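Local atomic coordinates of 5'-deoxynucleotidase (Pyrococcus horikoshii, PDB entry 2CQZ), a protein that probably hydrolyses 2'-deoxyribonucleoside 5'-phosphates to deoxyribonucleosides and phosphate, as a metal-dependent homodimeric phosphohydrolase of the HD-domain family. Residues T13-P18 / S32-S37; D71-I76 / A95-K100. All coordinates share one frame; numbering follows the deposited sequence.

Contact 1. Residues T13-P18 / S32-S37; sequences TLKRLP and SIADHS. With NI (nickel (II) ion), chain G.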
ATOM      1  N   THR A  13      11.808  -8.762  11.665  1.00 30.08           N
ATOM      2  CA  THR A  13      10.580  -8.008  11.927  1.00 30.71           C
ATOM      3  C   THR A  13      10.821  -6.541  11.545  1.00 31.04           C
ATOM      4  O   THR A  13       9.883  -5.785  11.298  1.00 32.48           O
ATOM      5  CB  THR A  13      10.186  -8.073  13.417  1.00 30.79           C
ATOM      6  OG1 THR A  13      10.172  -9.435  13.844  1.00 31.71           O
ATOM      7  CG2 THR A  13       8.800  -7.498  13.638  1.00 31.32           C
ATOM      8  N   LEU A  14      12.092  -6.151  11.499  1.00 29.19           N
ATOM      9  CA  LEU A  14      12.466  -4.793  11.126  1.00 30.18           C
ATOM     10  C   LEU A  14      12.057  -4.469   9.688  1.00 29.46           C
ATOM     11  O   LEU A  14      11.914  -3.296   9.328  1.00 29.73           O
ATOM     12  CB  LEU A  14      13.977  -4.581  11.289  1.00 30.13           C
ATOM     13  CG  LEU A  14      14.501  -4.637  12.733  1.00 32.24           C
ATOM     14  CD1 LEU A  14      16.001  -4.383  12.730  1.00 33.53           C
ATOM     15  CD2 LEU A  14      13.768  -3.609  13.604  1.00 31.64           C
ATOM     16  N   LYS A  15      11.879  -5.504   8.868  1.00 28.47           N
ATOM     17  CA  LYS A  15      11.471  -5.310   7.481  1.00 27.45           C
ATOM     18  C   LYS A  15      10.025  -4.865   7.468  1.00 28.40           C
ATOM     19  O   LYS A  15       9.603  -4.169   6.553  1.00 28.91           O
ATOM     20  CB  LYS A  15      11.590  -6.609   6.681  1.00 26.48           C
ATOM     21  CG  LYS A  15      12.992  -7.136   6.518  1.00 27.36           C
ATOM     22  CD  LYS A  15      13.014  -8.387   5.653  1.00 22.42           C
ATOM     23  CE  LYS A  15      14.437  -8.820   5.392  1.00 20.57           C
ATOM     24  NZ  LYS A  15      14.537  -9.921   4.409  1.00 15.39           N
ATOM     25  N   ARG A  16       9.270  -5.258   8.492  1.00 28.32           N
ATOM     26  CA  ARG A  16       7.851  -4.915   8.564  1.00 28.96           C
ATOM     27  C   ARG A  16       7.519  -3.679   9.364  1.00 28.75           C
ATOM     28  O   ARG A  16       6.455  -3.096   9.182  1.00 31.08           O
ATOM     29  CB  ARG A  16       7.044  -6.067   9.159  1.00 28.97           C
ATOM     30  CG  ARG A  16       7.175  -7.362   8.420  1.00 29.59           C
ATOM     31  CD  ARG A  16       6.111  -8.340   8.865  1.00 30.97           C
ATOM     32  NE  ARG A  16       6.328  -8.865  10.208  1.00 30.79           N
ATOM     33  CZ  ARG A  16       7.292  -9.727  10.529  1.00 35.35           C
ATOM     34  NH1 ARG A  16       8.138 -10.161   9.598  1.00 26.69           N
ATOM     35  NH2 ARG A  16       7.402 -10.164  11.785  1.00 27.84           N
ATOM     36  N   LEU A  17       8.402  -3.304  10.279  1.00 28.30           N
ATOM     37  CA  LEU A  17       8.104  -2.145  11.115  1.00 28.53           C
ATOM     38  C   LEU A  17       8.501  -0.832  10.432  1.00 28.28           C
ATOM     39  O   LEU A  17       9.564  -0.707   9.838  1.00 29.24           O
ATOM     40  CB  LEU A  17       8.866  -2.298  12.432  1.00 27.77           C
ATOM     41  CG  LEU A  17       8.446  -3.548  13.209  1.00 27.33           C
ATOM     42  CD1 LEU A  17       9.420  -3.885  14.340  1.00 25.59           C
ATOM     43  CD2 LEU A  17       7.069  -3.408  13.857  1.00 31.53           C
ATOM     44  N   PRO A  18       7.599   0.147  10.494  1.00 27.73           N
ATOM     45  CA  PRO A  18       7.845   1.442   9.863  1.00 26.06           C
ATOM     46  C   PRO A  18       8.629   2.419  10.738  1.00 26.79           C
ATOM     47  O   PRO A  18       8.588   2.340  11.963  1.00 29.11           O
ATOM     48  CB  PRO A  18       6.436   1.952   9.599  1.00 25.26           C
ATOM     49  CG  PRO A  18       5.685   1.454  10.781  1.00 27.00           C
ATOM     50  CD  PRO A  18       6.185   0.020  10.895  1.00 27.89           C
ATOM     51  N   SER A  32      11.078   1.088   6.109  1.00 27.51           N
ATOM     52  CA  SER A  32      10.985   0.246   7.285  1.00 28.79           C
ATOM     53  C   SER A  32      12.250   0.528   8.097  1.00 28.41           C
ATOM     54  O   SER A  32      13.161   1.227   7.626  1.00 27.71           O
ATOM     55  CB  SER A  32      10.926  -1.239   6.901  1.00 28.09           C
ATOM     56  OG  SER A  32      12.139  -1.672   6.306  1.00 31.27           O
ATOM     57  N   ILE A  33      12.309  -0.011   9.308  1.00 26.97           N
ATOM     58  CA  ILE A  33      13.490   0.186  10.126  1.00 26.36           C
ATOM     59  C   ILE A  33      14.674  -0.488   9.432  1.00 26.75           C
ATOM     60  O   ILE A  33      15.787   0.035   9.466  1.00 27.08           O
ATOM     61  CB  ILE A  33      13.306  -0.382  11.558  1.00 27.58           C
ATOM     62  CG1 ILE A  33      12.104   0.280  12.234  1.00 26.99           C
ATOM     63  CG2 ILE A  33      14.562  -0.127  12.375  1.00 24.20           C
ATOM     64  CD1 ILE A  33      11.789  -0.255  13.598  1.00 26.21           C
ATOM     65  N   ALA A  34      14.432  -1.633   8.791  1.00 27.18           N
ATOM     66  CA  ALA A  34      15.496  -2.345   8.066  1.00 27.32           C
ATOM     67  C   ALA A  34      16.018  -1.514   6.885  1.00 28.66           C
ATOM     68  O   ALA A  34      17.220  -1.513   6.626  1.00 29.26           O
ATOM     69  CB  ALA A  34      15.002  -3.693   7.575  1.00 24.27           C
ATOM     70  N   ASP A  35      15.127  -0.818   6.166  1.00 30.30           N
ATOM     71  CA  ASP A  35      15.552   0.042   5.049  1.00 31.74           C
ATOM     72  C   ASP A  35      16.556   1.045   5.602  1.00 31.63           C
ATOM     73  O   ASP A  35      17.648   1.239   5.064  1.00 32.24           O
ATOM     74  CB  ASP A  35      14.382   0.846   4.473  1.00 31.66           C
ATOM     75  CG  ASP A  35      13.520   0.047   3.534  1.00 36.77           C
ATOM     76  OD1 ASP A  35      14.086  -0.713   2.726  1.00 41.69           O
ATOM     77  OD2 ASP A  35      12.279   0.204   3.592  1.00 38.50           O
ATOM     78  N   HIS A  36      16.151   1.687   6.691  1.00 31.45           N
ATOM     79  CA  HIS A  36      16.964   2.676   7.372  1.00 31.95           C
ATOM     80  C   HIS A  36      18.321   2.098   7.764  1.00 32.57           C
ATOM     81  O   HIS A  36      19.362   2.676   7.445  1.00 33.56           O
ATOM     82  CB  HIS A  36      16.210   3.175   8.611  1.00 32.03           C
ATOM     83  CG  HIS A  36      17.035   4.030   9.520  1.00 32.45           C
ATOM     84  ND1 HIS A  36      17.707   5.150   9.081  1.00 35.29           N
ATOM     85  CD2 HIS A  36      17.332   3.906  10.836  1.00 28.61           C
ATOM     86  CE1 HIS A  36      18.385   5.676  10.085  1.00 31.18           C
ATOM     87  NE2 HIS A  36      18.175   4.940  11.160  1.00 30.47           N
ATOM     88  N   SER A  37      18.310   0.952   8.441  1.00 31.63           N
ATOM     89  CA  SER A  37      19.548   0.321   8.888  1.00 31.32           C
ATOM     90  C   SER A  37      20.470   0.021   7.725  1.00 32.14           C
ATOM     91  O   SER A  37      21.689   0.157   7.844  1.00 32.62           O
ATOM     92  CB  SER A  37      19.252  -0.966   9.677  1.00 31.14           C
ATOM     93  OG  SER A  37      18.579  -0.679  10.900  1.00 29.14           O
TER
HETATM   94 NI    NI G 601      18.804   4.703  13.319  1.00 83.01          NI

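Contact 2. Residues D71-I76 / A95-K100; sequences DLAEAI and ALVFKK. With NI (nickel (II) ion), chain G.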
ATOM      1  N   ASP A  71      19.878  -0.214  15.745  1.00 35.35           N
ATOM      2  CA  ASP A  71      18.452  -0.096  16.058  1.00 35.29           C
ATOM      3  C   ASP A  71      17.793  -1.427  16.302  1.00 35.28           C
ATOM      4  O   ASP A  71      16.570  -1.517  16.336  1.00 34.18           O
ATOM      5  CB  ASP A  71      17.669   0.582  14.949  1.00 35.50           C
ATOM      6  CG  ASP A  71      17.790   2.069  14.976  1.00 40.37           C
ATOM      7  OD1 ASP A  71      17.511   2.707  16.020  1.00 41.15           O
ATOM      8  OD2 ASP A  71      18.156   2.596  13.919  1.00 46.50           O
ATOM      9  N   LEU A  72      18.605  -2.456  16.479  1.00 35.78           N
ATOM     10  CA  LEU A  72      18.109  -3.811  16.694  1.00 35.49           C
ATOM     11  C   LEU A  72      17.063  -4.007  17.794  1.00 34.77           C
ATOM     12  O   LEU A  72      16.220  -4.894  17.680  1.00 35.40           O
ATOM     13  CB  LEU A  72      19.287  -4.743  16.965  1.00 36.49           C
ATOM     14  CG  LEU A  72      19.251  -6.112  16.284  1.00 37.85           C
ATOM     15  CD1 LEU A  72      19.256  -5.931  14.759  1.00 35.24           C
ATOM     16  CD2 LEU A  72      20.461  -6.920  16.721  1.00 35.53           C
ATOM     17  N   ALA A  73      17.112  -3.199  18.853  1.00 33.23           N
ATOM     18  CA  ALA A  73      16.152  -3.342  19.951  1.00 31.35           C
ATOM     19  C   ALA A  73      14.749  -3.015  19.510  1.00 30.80           C
ATOM     20  O   ALA A  73      13.764  -3.370  20.184  1.00 29.16           O
ATOM     21  CB  ALA A  73      16.532  -2.439  21.115  1.00 31.22           C
ATOM     22  N   GLU A  74      14.654  -2.322  18.379  1.00 30.44           N
ATOM     23  CA  GLU A  74      13.354  -1.934  17.864  1.00 30.42           C
ATOM     24  C   GLU A  74      12.581  -3.129  17.318  1.00 30.49           C
ATOM     25  O   GLU A  74      11.360  -3.058  17.169  1.00 30.73           O
ATOM     26  CB  GLU A  74      13.509  -0.830  16.822  1.00 30.42           C
ATOM     27  CG  GLU A  74      14.168   0.416  17.390  1.00 30.59           C
ATOM     28  CD  GLU A  74      14.090   1.635  16.470  1.00 34.77           C
ATOM     29  OE1 GLU A  74      13.867   1.469  15.248  1.00 30.81           O
ATOM     30  OE2 GLU A  74      14.272   2.770  16.978  1.00 37.19           O
ATOM     31  N   ALA A  75      13.282  -4.234  17.063  1.00 30.39           N
ATOM     32  CA  ALA A  75      12.633  -5.448  16.563  1.00 31.59           C
ATOM     33  C   ALA A  75      11.550  -5.890  17.548  1.00 32.60           C
ATOM     34  O   ALA A  75      10.605  -6.601  17.189  1.00 32.65           O
ATOM     35  CB  ALA A  75      13.660  -6.563  16.377  1.00 30.15           C
ATOM     36  N   ILE A  76      11.693  -5.466  18.795  1.00 32.18           N
ATOM     37  CA  ILE A  76      10.722  -5.790  19.823  1.00 32.64           C
ATOM     38  C   ILE A  76      10.011  -4.511  20.242  1.00 31.56           C
ATOM     39  O   ILE A  76       8.797  -4.474  20.325  1.00 31.97           O
ATOM     40  CB  ILE A  76      11.417  -6.424  21.061  1.00 33.58           C
ATOM     41  CG1 ILE A  76      11.873  -7.841  20.724  1.00 36.19           C
ATOM     42  CG2 ILE A  76      10.480  -6.424  22.274  1.00 33.15           C
ATOM     43  CD1 ILE A  76      12.803  -8.421  21.760  1.00 37.55           C
ATOM     44  N   ALA A  95      18.145  -0.614  26.307  1.00 33.87           N
ATOM     45  CA  ALA A  95      19.196  -1.278  27.073  1.00 32.56           C
ATOM     46  C   ALA A  95      18.685  -2.616  27.611  1.00 32.00           C
ATOM     47  O   ALA A  95      19.392  -3.622  27.579  1.00 31.58           O
ATOM     48  CB  ALA A  95      19.643  -0.375  28.212  1.00 31.81           C
ATOM     49  N   LEU A  96      17.447  -2.626  28.089  1.00 30.96           N
ATOM     50  CA  LEU A  96      16.857  -3.847  28.608  1.00 32.29           C
ATOM     51  C   LEU A  96      16.843  -4.993  27.597  1.00 32.55           C
ATOM     52  O   LEU A  96      17.386  -6.071  27.867  1.00 32.10           O
ATOM     53  CB  LEU A  96      15.438  -3.573  29.088  1.00 32.50           C
ATOM     54  CG  LEU A  96      15.418  -3.002  30.504  1.00 35.19           C
ATOM     55  CD1 LEU A  96      14.040  -2.459  30.830  1.00 36.34           C
ATOM     56  CD2 LEU A  96      15.844  -4.096  31.490  1.00 35.59           C
ATOM     57  N   VAL A  97      16.238  -4.770  26.430  1.00 32.59           N
ATOM     58  CA  VAL A  97      16.179  -5.715  25.330  1.00 32.09           C
ATOM     59  C   VAL A  97      17.564  -6.278  25.034  1.00 33.48           C
ATOM     60  O   VAL A  97      17.749  -7.473  24.842  1.00 34.65           O
ATOM     61  CB  VAL A  97      15.639  -4.984  24.101  1.00 32.37           C
ATOM     62  CG1 VAL A  97      15.690  -5.905  22.883  1.00 26.56           C
ATOM     63  CG2 VAL A  97      14.205  -4.554  24.342  1.00 27.16           C
ATOM     64  N   PHE A  98      18.499  -5.340  24.928  1.00 34.30           N
ATOM     65  CA  PHE A  98      19.863  -5.711  24.564  1.00 35.59           C
ATOM     66  C   PHE A  98      20.472  -6.598  25.640  1.00 36.44           C
ATOM     67  O   PHE A  98      21.215  -7.534  25.346  1.00 37.45           O
ATOM     68  CB  PHE A  98      20.727  -4.469  24.378  1.00 35.11           C
ATOM     69  CG  PHE A  98      20.844  -4.034  22.955  1.00 35.74           C
ATOM     70  CD1 PHE A  98      21.622  -4.761  22.058  1.00 33.55           C
ATOM     71  CD2 PHE A  98      20.164  -2.910  22.501  1.00 34.24           C
ATOM     72  CE1 PHE A  98      21.722  -4.378  20.729  1.00 32.91           C
ATOM     73  CE2 PHE A  98      20.256  -2.518  21.173  1.00 35.18           C
ATOM     74  CZ  PHE A  98      21.038  -3.252  20.285  1.00 35.23           C
ATOM     75  N   LYS A  99      20.140  -6.291  26.890  1.00 37.56           N
ATOM     76  CA  LYS A  99      20.639  -7.043  28.027  1.00 38.81           C
ATOM     77  C   LYS A  99      20.012  -8.435  28.112  1.00 38.53           C
ATOM     78  O   LYS A  99      20.726  -9.414  28.299  1.00 38.99           O
ATOM     79  CB  LYS A  99      20.382  -6.273  29.320  1.00 38.40           C
ATOM     80  CG  LYS A  99      21.628  -5.644  29.910  1.00 43.95           C
ATOM     81  CD  LYS A  99      21.298  -4.908  31.208  1.00 52.05           C
ATOM     82  CE  LYS A  99      20.540  -5.802  32.211  1.00 53.65           C
ATOM     83  NZ  LYS A  99      21.333  -6.967  32.730  1.00 53.98           N
ATOM     84  N   LYS A 100      18.691  -8.523  27.971  1.00 38.27           N
ATOM     85  CA  LYS A 100      18.012  -9.805  28.030  1.00 38.74           C
ATOM     86  C   LYS A 100      17.969 -10.578  26.696  1.00 37.87           C
ATOM     87  O   LYS A 100      18.214 -11.788  26.668  1.00 38.40           O
ATOM     88  CB  LYS A 100      16.575  -9.632  28.509  1.00 39.67           C
ATOM     89  CG  LYS A 100      15.777 -10.925  28.369  1.00 47.50           C
ATOM     90  CD  LYS A 100      14.288 -10.771  28.658  1.00 57.47           C
ATOM     91  CE  LYS A 100      13.587 -12.115  28.436  1.00 60.55           C
ATOM     92  NZ  LYS A 100      12.096 -12.065  28.554  1.00 62.15           N
TER
HETATM   93 NI    NI G 601      18.804   4.703  13.319  1.00 83.01          NI

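Contact 1. Residues T13-P18 / S32-S37
L14 and I33 meet branch to branch, their side chains crossing at a slant: CD2 of L14 lies 3.8 Å from CG2 of I33. With CG of L14 beside its own backbone N (chi1 -66°), the CD1 branch runs on extended and CD2 is the one turned against CB, CG2 and CD1 of I33. That same CD1 of I33 also reaches CB of L17 at 3.8 Å, so the isoleucine packs against both leucines. A34 presents its methyl to the backbone of L14, with the two CB atoms 4.0 Å apart.

Two backbone bonds hold this apolar layer in place. A34 N donates to L14 O over 3.1 Å, the donor lying well above the carbonyl plane, whereas I33 N reaches L17 O at 2.9 Å from almost straight ahead of the carbonyl (C=O...N 160°). A single beta bridge joins P18 to S32.

S32 is the N-cap of helix 33-53 and forms a capping box with D35. Its OG, set between the backbone N and the carbonyl carbon (chi1 66°), accepts from D35 N at 3.1 Å, while S32 N donates to D35 OD2 at 2.9 Å in a nearly straight bond. The same OG is hydrogen-bonded to OD1 of D35 of the second subunit. CB of S32 meanwhile rests against K15 O. An alanine here would lack OG, which would probably leave D35 N without its cap and D35 of the second subunit without its hydroxyl partner.

K15 runs extended past A34 to E31 and D130 of the second subunit, forming salt bridges with both. The contact thus joins the loop between helices 5-11 and 20-24 to the first turn of helix 33-53, where H36 binds nickel; helix 74-77 covers L14 and I33 through A75 and E74.

Contact 2. Residues D71-I76 / A95-K100
The F98 ring reaches across to A73 and L72, both of which approach it obliquely. CE2 is 3.7 Å from CB of A73, and the neighbouring ring atom CZ lies 4.0 Å from CB of L72, so two bonded ring atoms span two successive residues of the turn. F98 also stacks with the ring of Y109, and Y106 and F105 touch it as well; the phenylalanine therefore links the turn to an aromatic group at and before helix 106-114.

The second flat group, the carboxylate of D71, takes a different course. The CA-CB bond of D71 heads away from helix 90-100, and the carboxylate binds nickel through OD2 at 2.3 Å, while OD1 stays 3.6 Å from the metal, a difference that indicates one-oxygen coordination.

Beside F98, V97 packs on A73 as well. Its CG1, anti to the backbone N (chi1 174°), lies 3.9 Å from CA of A73 and also touches CD1 of I76 at 4.0 Å. The I76 and V97 side chains run antiparallel where they pass. F87 of the third subunit packs on V97, and L10 of helix 5-11 touches I76.

Between the two segments the interaction is wholly apolar. A type I turn from D71 to E74, closed by E74 N donating to D71 O at 2.9 Å, leads into helix 74-77 and brings L72 and A73 against helix 90-100. H70 and D71 form the histidine-aspartate pair that gives the HD-domain family its name; here the residues just after that pair are packed into the helical body while D71 completes the metal site with H36, H70 and D127.

How the contacts relate
Contacts 1 and 2 follow one another in the chain, with centres about 14 Å apart, and meet directly. CD2 of L14 comes within 3.5 Å of A75 N, and CD1 of L17 is 3.5 Å from E74 O, so the leucines of contact 1 lie against the backbone of E74 and A75. I33 also reaches the E74 carboxylate. The second junction is the nickel ion: H36 from contact 1 and D71 from contact 2 are both ligands, with CD2 of H36 3.4 Å from OD2 of D71. H70 and D127 complete the protein ligands, a set matching the H...HD...D pattern; cobalt or manganese probably occupies the site in the working enzyme.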